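Local coordinates for ThiJ/PfpI family protein (Pseudomonas syringae pv. tomato, PDB 3EWN) that is of unknown function but belongs to the DJ-1/PfpI (ThiJ) family of the class I glutamine amidotransferase-like proteins, at residues G126-G131 with D149-F154; G138-S143 with G155-E160. One frame throughout, in Å; residues are numbered along the deposited sequence.

Contact 1: residues G126-G131 with D149-F154; sequences GSLILG and DALAGF
Gly131 and Phe154 bring the two backbones closest, with CA atoms 5.1 Å apart. Towards the other end of the contact the CA atoms of Leu128 and Leu151 stand 6.4 Å apart. Segment 126-131 is helical, whereas 149-154 has 3-10 geometry, as the i to i-3 bond from Phe154 N to Leu151 O indicates. No direct hydrogen bond crosses between them. A water does so instead: it donates to Gly131 O and to Phe154 O, both at 2.8 Å. The ring of Phe154 lies with one face over the backbone of Gly131, whose carbonyl C is 3.3 Å above the ring plane and displaced toward the rim. With no side chain at Gly131, the ring can settle this close to the helix.

Helix 126-132 follows strand 119-123 of the central, mostly parallel mixed sheet, the strand-turn-helix arrangement of the flavodoxin-like DJ-1/PfpI fold, and the 3-10 segment belongs to the connection between strands 140-141 and 157-158.

Leu128 contributes CD2, which meets Leu151 CD2 at 4.0 Å and Phe154 CE2 at 4.2 Å. The two leucine side chains cross nearly at right angles. Leu151 has CG beside its own backbone N (chi1 -64°) and extends CD2 to within 3.3 Å of Ser127 O, an apolar approach to a carbonyl already bonded by Gly131 N. Both Leu151 methyls also lie beside Ser127 OG, whose polar partners are outside the pair: Thr142 O and Cys124 O, which must share its one proton, and more weakly Ser143 OG. Helix 231-240 adds Phe233 against Leu128 and Leu240 against Phe154.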
ATOM      1  N   GLY A 126       6.631  -4.360  12.885  1.00  6.59           N
ATOM      2  CA  GLY A 126       7.355  -5.534  12.442  1.00  6.95           C
ATOM      3  C   GLY A 126       8.692  -5.637  13.162  1.00  6.32           C
ATOM      4  O   GLY A 126       9.266  -6.717  13.270  1.00  5.18           O
ATOM      5  N   SER A 127       9.200  -4.514  13.659  1.00  5.91           N
ATOM      6  CA  SER A 127      10.475  -4.549  14.361  1.00  6.04           C
ATOM      7  C   SER A 127      10.373  -5.282  15.703  1.00  7.63           C
ATOM      8  O   SER A 127      11.389  -5.614  16.305  1.00  7.55           O
ATOM      9  CB  SER A 127      11.035  -3.131  14.547  1.00  7.09           C
ATOM     10  OG  SER A 127      10.030  -2.202  14.909  1.00  7.13           O
ATOM     11  N   LEU A 128       9.153  -5.536  16.173  1.00  7.49           N
ATOM     12  CA  LEU A 128       8.986  -6.278  17.424  1.00  7.41           C
ATOM     13  C   LEU A 128       9.319  -7.736  17.110  1.00  7.06           C
ATOM     14  O   LEU A 128       9.849  -8.460  17.949  1.00  6.99           O
ATOM     15  CB  LEU A 128       7.545  -6.192  17.944  1.00  5.96           C
ATOM     16  CG  LEU A 128       6.971  -4.845  18.392  1.00  6.53           C
ATOM     17  CD1 LEU A 128       5.535  -5.061  18.869  1.00  6.84           C
ATOM     18  CD2 LEU A 128       7.811  -4.228  19.506  1.00  8.75           C
ATOM     19  N   ILE A 129       9.001  -8.158  15.890  1.00  6.08           N
ATOM     20  CA  ILE A 129       9.278  -9.521  15.467  1.00  6.42           C
ATOM     21  C   ILE A 129      10.788  -9.698  15.316  1.00  6.84           C
ATOM     22  O   ILE A 129      11.338 -10.707  15.754  1.00  7.09           O
ATOM     23  CB  ILE A 129       8.560  -9.850  14.131  1.00  4.51           C
ATOM     24  CG1 ILE A 129       7.043  -9.833  14.342  1.00  5.11           C
ATOM     25  CG2 ILE A 129       9.021 -11.212  13.605  1.00  6.13           C
ATOM     26  CD1 ILE A 129       6.226  -9.952  13.047  1.00  7.17           C
ATOM     27  N   LEU A 130      11.457  -8.711  14.712  1.00  6.68           N
ATOM     28  CA  LEU A 130      12.909  -8.770  14.537  1.00  7.63           C
ATOM     29  C   LEU A 130      13.580  -8.823  15.904  1.00  8.03           C
ATOM     30  O   LEU A 130      14.547  -9.556  16.111  1.00  8.03           O
ATOM     31  CB  LEU A 130      13.432  -7.529  13.797  1.00  7.99           C
ATOM     32  CG  LEU A 130      12.999  -7.258  12.358  1.00  7.58           C
ATOM     33  CD1 LEU A 130      13.792  -6.074  11.825  1.00  7.68           C
ATOM     34  CD2 LEU A 130      13.234  -8.487  11.492  1.00  8.28           C
ATOM     35  N   GLY A 131      13.066  -8.027  16.833  1.00  6.86           N
ATOM     36  CA  GLY A 131      13.638  -7.999  18.165  1.00  7.16           C
ATOM     37  C   GLY A 131      13.425  -9.302  18.910  1.00  8.18           C
ATOM     38  O   GLY A 131      14.353  -9.841  19.508  1.00  8.82           O
ATOM     39  N   ASP A 149       9.513   2.299  21.898  1.00 11.57           N
ATOM     40  CA  ASP A 149      10.342   2.135  23.086  1.00 12.79           C
ATOM     41  C   ASP A 149      10.448   0.703  23.588  1.00 12.62           C
ATOM     42  O   ASP A 149      11.420   0.353  24.255  1.00 12.48           O
ATOM     43  CB  ASP A 149       9.852   3.043  24.213  1.00 16.24           C
ATOM     44  CG  ASP A 149      10.125   4.502  23.935  1.00 19.03           C
ATOM     45  OD1 ASP A 149      11.231   4.812  23.444  1.00 21.73           O
ATOM     46  OD2 ASP A 149       9.246   5.339  24.212  1.00 24.31           O
ATOM     47  N   ALA A 150       9.459  -0.126  23.270  1.00 11.20           N
ATOM     48  CA  ALA A 150       9.483  -1.518  23.706  1.00 10.85           C
ATOM     49  C   ALA A 150      10.707  -2.249  23.158  1.00 10.54           C
ATOM     50  O   ALA A 150      11.203  -3.191  23.778  1.00 11.60           O
ATOM     51  CB  ALA A 150       8.202  -2.234  23.256  1.00  9.97           C
ATOM     52  N   LEU A 151      11.198  -1.801  22.004  1.00  9.95           N
ATOM     53  CA  LEU A 151      12.347  -2.424  21.353  1.00  8.51           C
ATOM     54  C   LEU A 151      13.579  -2.563  22.246  1.00  9.58           C
ATOM     55  O   LEU A 151      14.376  -3.486  22.067  1.00  8.62           O
ATOM     56  CB  LEU A 151      12.721  -1.647  20.086  1.00  7.60           C
ATOM     57  CG  LEU A 151      11.671  -1.642  18.972  1.00  8.82           C
ATOM     58  CD1 LEU A 151      12.123  -0.715  17.849  1.00  8.43           C
ATOM     59  CD2 LEU A 151      11.459  -3.069  18.462  1.00  9.41           C
ATOM     60  N   ALA A 152      13.730  -1.648  23.199  1.00  8.12           N
ATOM     61  CA  ALA A 152      14.865  -1.675  24.121  1.00  9.19           C
ATOM     62  C   ALA A 152      14.932  -3.003  24.873  1.00  9.79           C
ATOM     63  O   ALA A 152      16.011  -3.465  25.248  1.00  9.25           O
ATOM     64  CB  ALA A 152      14.753  -0.515  25.116  1.00  9.22           C
ATOM     65  N   GLY A 153      13.769  -3.609  25.092  1.00 10.09           N
ATOM     66  CA  GLY A 153      13.716  -4.874  25.801  1.00 10.31           C
ATOM     67  C   GLY A 153      14.355  -6.014  25.036  1.00  9.62           C
ATOM     68  O   GLY A 153      14.717  -7.034  25.622  1.00 12.17           O
ATOM     69  N   PHE A 154      14.493  -5.846  23.722  1.00  9.86           N
ATOM     70  CA  PHE A 154      15.095  -6.870  22.876  1.00  9.07           C
ATOM     71  C   PHE A 154      16.564  -6.559  22.627  1.00  9.45           C
ATOM     72  O   PHE A 154      17.215  -7.221  21.824  1.00  9.33           O
ATOM     73  CB  PHE A 154      14.366  -6.951  21.531  1.00  9.51           C
ATOM     74  CG  PHE A 154      12.916  -7.323  21.642  1.00 10.31           C
ATOM     75  CD1 PHE A 154      12.534  -8.544  22.190  1.00 10.83           C
ATOM     76  CD2 PHE A 154      11.930  -6.460  21.173  1.00 10.56           C
ATOM     77  CE1 PHE A 154      11.188  -8.902  22.274  1.00 12.86           C
ATOM     78  CE2 PHE A 154      10.584  -6.807  21.250  1.00 11.34           C
ATOM     79  CZ  PHE A 154      10.212  -8.029  21.798  1.00 11.20           C
TER
HETATM   80  O   HOH W   1      16.849  -8.536  19.360  1.00  9.41           O

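Contact 2: residues G138-S143 with G155-E160; sequences GYKATS and GAIPTE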
ATOM      1  N   GLY A 138      21.818  -4.671  20.076  1.00  9.11           N
ATOM      2  CA  GLY A 138      22.733  -3.552  19.932  1.00  9.58           C
ATOM      3  C   GLY A 138      22.494  -2.716  18.686  1.00  8.20           C
ATOM      4  O   GLY A 138      23.294  -1.841  18.364  1.00  8.48           O
ATOM      5  N   TYR A 139      21.391  -2.975  17.990  1.00  8.90           N
ATOM      6  CA  TYR A 139      21.065  -2.248  16.763  1.00  7.31           C
ATOM      7  C   TYR A 139      20.049  -1.137  16.956  1.00  9.00           C
ATOM      8  O   TYR A 139      19.069  -1.302  17.681  1.00  7.59           O
ATOM      9  CB  TYR A 139      20.502  -3.212  15.713  1.00  8.44           C
ATOM     10  CG  TYR A 139      21.523  -4.143  15.116  1.00  7.46           C
ATOM     11  CD1 TYR A 139      22.245  -3.778  13.984  1.00  8.03           C
ATOM     12  CD2 TYR A 139      21.794  -5.377  15.707  1.00  8.43           C
ATOM     13  CE1 TYR A 139      23.220  -4.621  13.454  1.00  8.56           C
ATOM     14  CE2 TYR A 139      22.755  -6.220  15.192  1.00  9.50           C
ATOM     15  CZ  TYR A 139      23.468  -5.840  14.069  1.00 10.54           C
ATOM     16  OH  TYR A 139      24.427  -6.682  13.563  1.00 10.52           O
ATOM     17  N   LYS A 140      20.286  -0.003  16.303  1.00  8.31           N
ATOM     18  CA  LYS A 140      19.338   1.099  16.359  1.00  7.97           C
ATOM     19  C   LYS A 140      18.189   0.648  15.465  1.00  7.47           C
ATOM     20  O   LYS A 140      18.408  -0.006  14.443  1.00  7.73           O
ATOM     21  CB  LYS A 140      19.956   2.382  15.788  1.00  7.61           C
ATOM     22  CG  LYS A 140      20.944   3.062  16.705  1.00  9.70           C
ATOM     23  CD  LYS A 140      21.661   4.202  15.989  1.00 12.07           C
ATOM     24  CE  LYS A 140      20.697   5.252  15.466  1.00 14.26           C
ATOM     25  NZ  LYS A 140      21.422   6.309  14.700  1.00 16.57           N
ATOM     26  N   ALA A 141      16.967   0.985  15.849  1.00  7.93           N
ATOM     27  CA  ALA A 141      15.813   0.598  15.056  1.00  7.56           C
ATOM     28  C   ALA A 141      14.606   1.424  15.449  1.00  8.11           C
ATOM     29  O   ALA A 141      14.518   1.917  16.574  1.00  8.70           O
ATOM     30  CB  ALA A 141      15.517  -0.888  15.250  1.00  8.26           C
ATOM     31  N   THR A 142      13.681   1.582  14.511  1.00  7.23           N
ATOM     32  CA  THR A 142      12.470   2.341  14.771  1.00  7.27           C
ATOM     33  C   THR A 142      11.276   1.396  14.702  1.00  7.25           C
ATOM     34  O   THR A 142      11.441   0.190  14.536  1.00  6.93           O
ATOM     35  CB  THR A 142      12.305   3.501  13.756  1.00  7.44           C
ATOM     36  OG1 THR A 142      11.157   4.284  14.111  1.00  9.94           O
ATOM     37  CG2 THR A 142      12.129   2.968  12.347  1.00  7.25           C
ATOM     38  N   SER A 143      10.074   1.938  14.842  1.00  7.81           N
ATOM     39  CA  SER A 143       8.866   1.122  14.804  1.00  7.48           C
ATOM     40  C   SER A 143       7.691   2.088  14.792  1.00  8.41           C
ATOM     41  O   SER A 143       7.883   3.291  14.628  1.00  7.87           O
ATOM     42  CB  SER A 143       8.803   0.245  16.056  1.00  8.76           C
ATOM     43  OG  SER A 143       7.815  -0.764  15.944  1.00  7.40           O
ATOM     44  N   GLY A 155      17.074  -5.532  23.302  1.00  8.52           N
ATOM     45  CA  GLY A 155      18.470  -5.165  23.141  1.00 10.49           C
ATOM     46  C   GLY A 155      18.719  -4.133  22.060  1.00  9.61           C
ATOM     47  O   GLY A 155      19.871  -3.818  21.748  1.00 11.11           O
ATOM     48  N   ALA A 156      17.646  -3.601  21.486  1.00  9.22           N
ATOM     49  CA  ALA A 156      17.774  -2.597  20.443  1.00  8.10           C
ATOM     50  C   ALA A 156      17.852  -1.203  21.050  1.00  8.18           C
ATOM     51  O   ALA A 156      17.636  -1.019  22.250  1.00  9.37           O
ATOM     52  CB  ALA A 156      16.590  -2.683  19.479  1.00  8.37           C
ATOM     53  N   ILE A 157      18.189  -0.227  20.214  1.00  8.54           N
ATOM     54  CA  ILE A 157      18.276   1.157  20.647  1.00  8.16           C
ATOM     55  C   ILE A 157      17.157   1.885  19.921  1.00  8.91           C
ATOM     56  O   ILE A 157      17.276   2.203  18.736  1.00  8.93           O
ATOM     57  CB  ILE A 157      19.636   1.789  20.266  1.00  7.96           C
ATOM     58  CG1 ILE A 157      20.768   1.030  20.960  1.00  9.73           C
ATOM     59  CG2 ILE A 157      19.669   3.252  20.681  1.00  8.45           C
ATOM     60  CD1 ILE A 157      22.153   1.470  20.520  1.00 12.49           C
ATOM     61  N   PRO A 158      16.033   2.123  20.613  1.00  9.38           N
ATOM     62  CA  PRO A 158      14.909   2.821  19.983  1.00  9.43           C
ATOM     63  C   PRO A 158      15.370   4.162  19.422  1.00 10.39           C
ATOM     64  O   PRO A 158      15.946   4.974  20.144  1.00 10.98           O
ATOM     65  CB  PRO A 158      13.914   2.975  21.133  1.00 10.32           C
ATOM     66  CG  PRO A 158      14.181   1.758  21.959  1.00 11.11           C
ATOM     67  CD  PRO A 158      15.692   1.719  21.987  1.00 10.19           C
ATOM     68  N   THR A 159      15.115   4.382  18.134  1.00 10.04           N
ATOM     69  CA  THR A 159      15.517   5.612  17.457  1.00  9.67           C
ATOM     70  C   THR A 159      14.313   6.260  16.771  1.00 11.38           C
ATOM     71  O   THR A 159      13.645   5.623  15.958  1.00  8.60           O
ATOM     72  CB  THR A 159      16.589   5.311  16.394  1.00 10.96           C
ATOM     73  OG1 THR A 159      17.628   4.517  16.980  1.00 11.38           O
ATOM     74  CG2 THR A 159      17.185   6.601  15.853  1.00 12.17           C
ATOM     75  N   GLU A 160      14.042   7.525  17.081  1.00 11.34           N
ATOM     76  CA  GLU A 160      12.900   8.195  16.469  1.00 13.14           C
ATOM     77  C   GLU A 160      13.236   8.843  15.133  1.00 12.73           C
ATOM     78  O   GLU A 160      13.643  10.001  15.072  1.00 13.75           O
ATOM     79  CB  GLU A 160      12.303   9.254  17.405  1.00 16.85           C
ATOM     80  CG  GLU A 160      10.847   9.589  17.064  1.00 20.23           C
ATOM     81  CD  GLU A 160      10.275  10.751  17.860  1.00 24.23           C
ATOM     82  OE1 GLU A 160      10.719  10.980  19.005  1.00 22.77           O
ATOM     83  OE2 GLU A 160       9.361  11.427  17.342  1.00 25.54           O
TER
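The carbonyl plane of Ile157 is approached on both faces: Ala141 N comes to Ile157 O from one, at 3.1 Å, and Thr159 OG1 from the other, at 2.9 Å. Both donors stand out of the plane, by 39° and 35° respectively, so two bonds grip this oxygen without competing for one position. Thr159, just past the strand, folds its hydroxyl back to Ile157 O because OG1 sits beside its backbone N (chi1 -50°).

The main-chain bonds establish a parallel pairing. Ile157 N donates to Tyr139 O at 2.9 Å and Thr159 N to Ala141 O at 3.0 Å, so Ile157 bonds to the residues before and after Lys140, and Ala141 to those before and after Pro158. Gly138 N to Gly155 O, at 2.7 Å, adds a bond at the start of the pair. The CA-H groups of Lys140 and Pro158 point to Ile157 O and Ala141 O, the same oxygens that accept the N-H groups of Ala141 and Thr159.

Lys140 and Ile157 project to the same face of this small sheet, and Ala141 and Pro158 to the other. Lys140 CG rests against Ile157 CB at 4.0 Å, while a bend in the middle of the lysine chain carries CE over Thr159, 3.5 Å from OG1 and close to CG2. Beyond the paired strands, Thr142 CB stands 3.3 Å from Thr159 O; the Thr142 hydroxyl is bonded to Ala161 O instead.

Strand 163-166, at the edge of the large sheet, packs against the pair through Val164, which touches Lys140, Thr142 and Thr159, and its Asp166 accepts from Lys140 N. The Tyr139 ring makes cation-pi contacts with Arg167 and Arg169, while Ala156 packs on Leu136, in the loop that follows helix 126-132.

In the fold
Contacts 1 and 2 interleave along the chain and their centres are 8 Å apart. Segment 149-154 runs straight into 155-160, so the 3-10 turn packed on the helix leads directly into the second strand of the small parallel pair. Ser127 OG joins the two contacts through a probable hydrogen bond of 2.8 Å to Thr142 O, and it also lies 2.8 Å from Ser143 OG, a weak bond; both hydroxyls gather at Cys124 O. Leu151 also touches both contacts: its CD1 lies 3.5 Å from Thr142 O, and its O lies 3.5 Å from Ala156 CB. Cys124 occupies the strand-to-helix turn that carries the nucleophilic cysteine in many relatives, though its role here is not established.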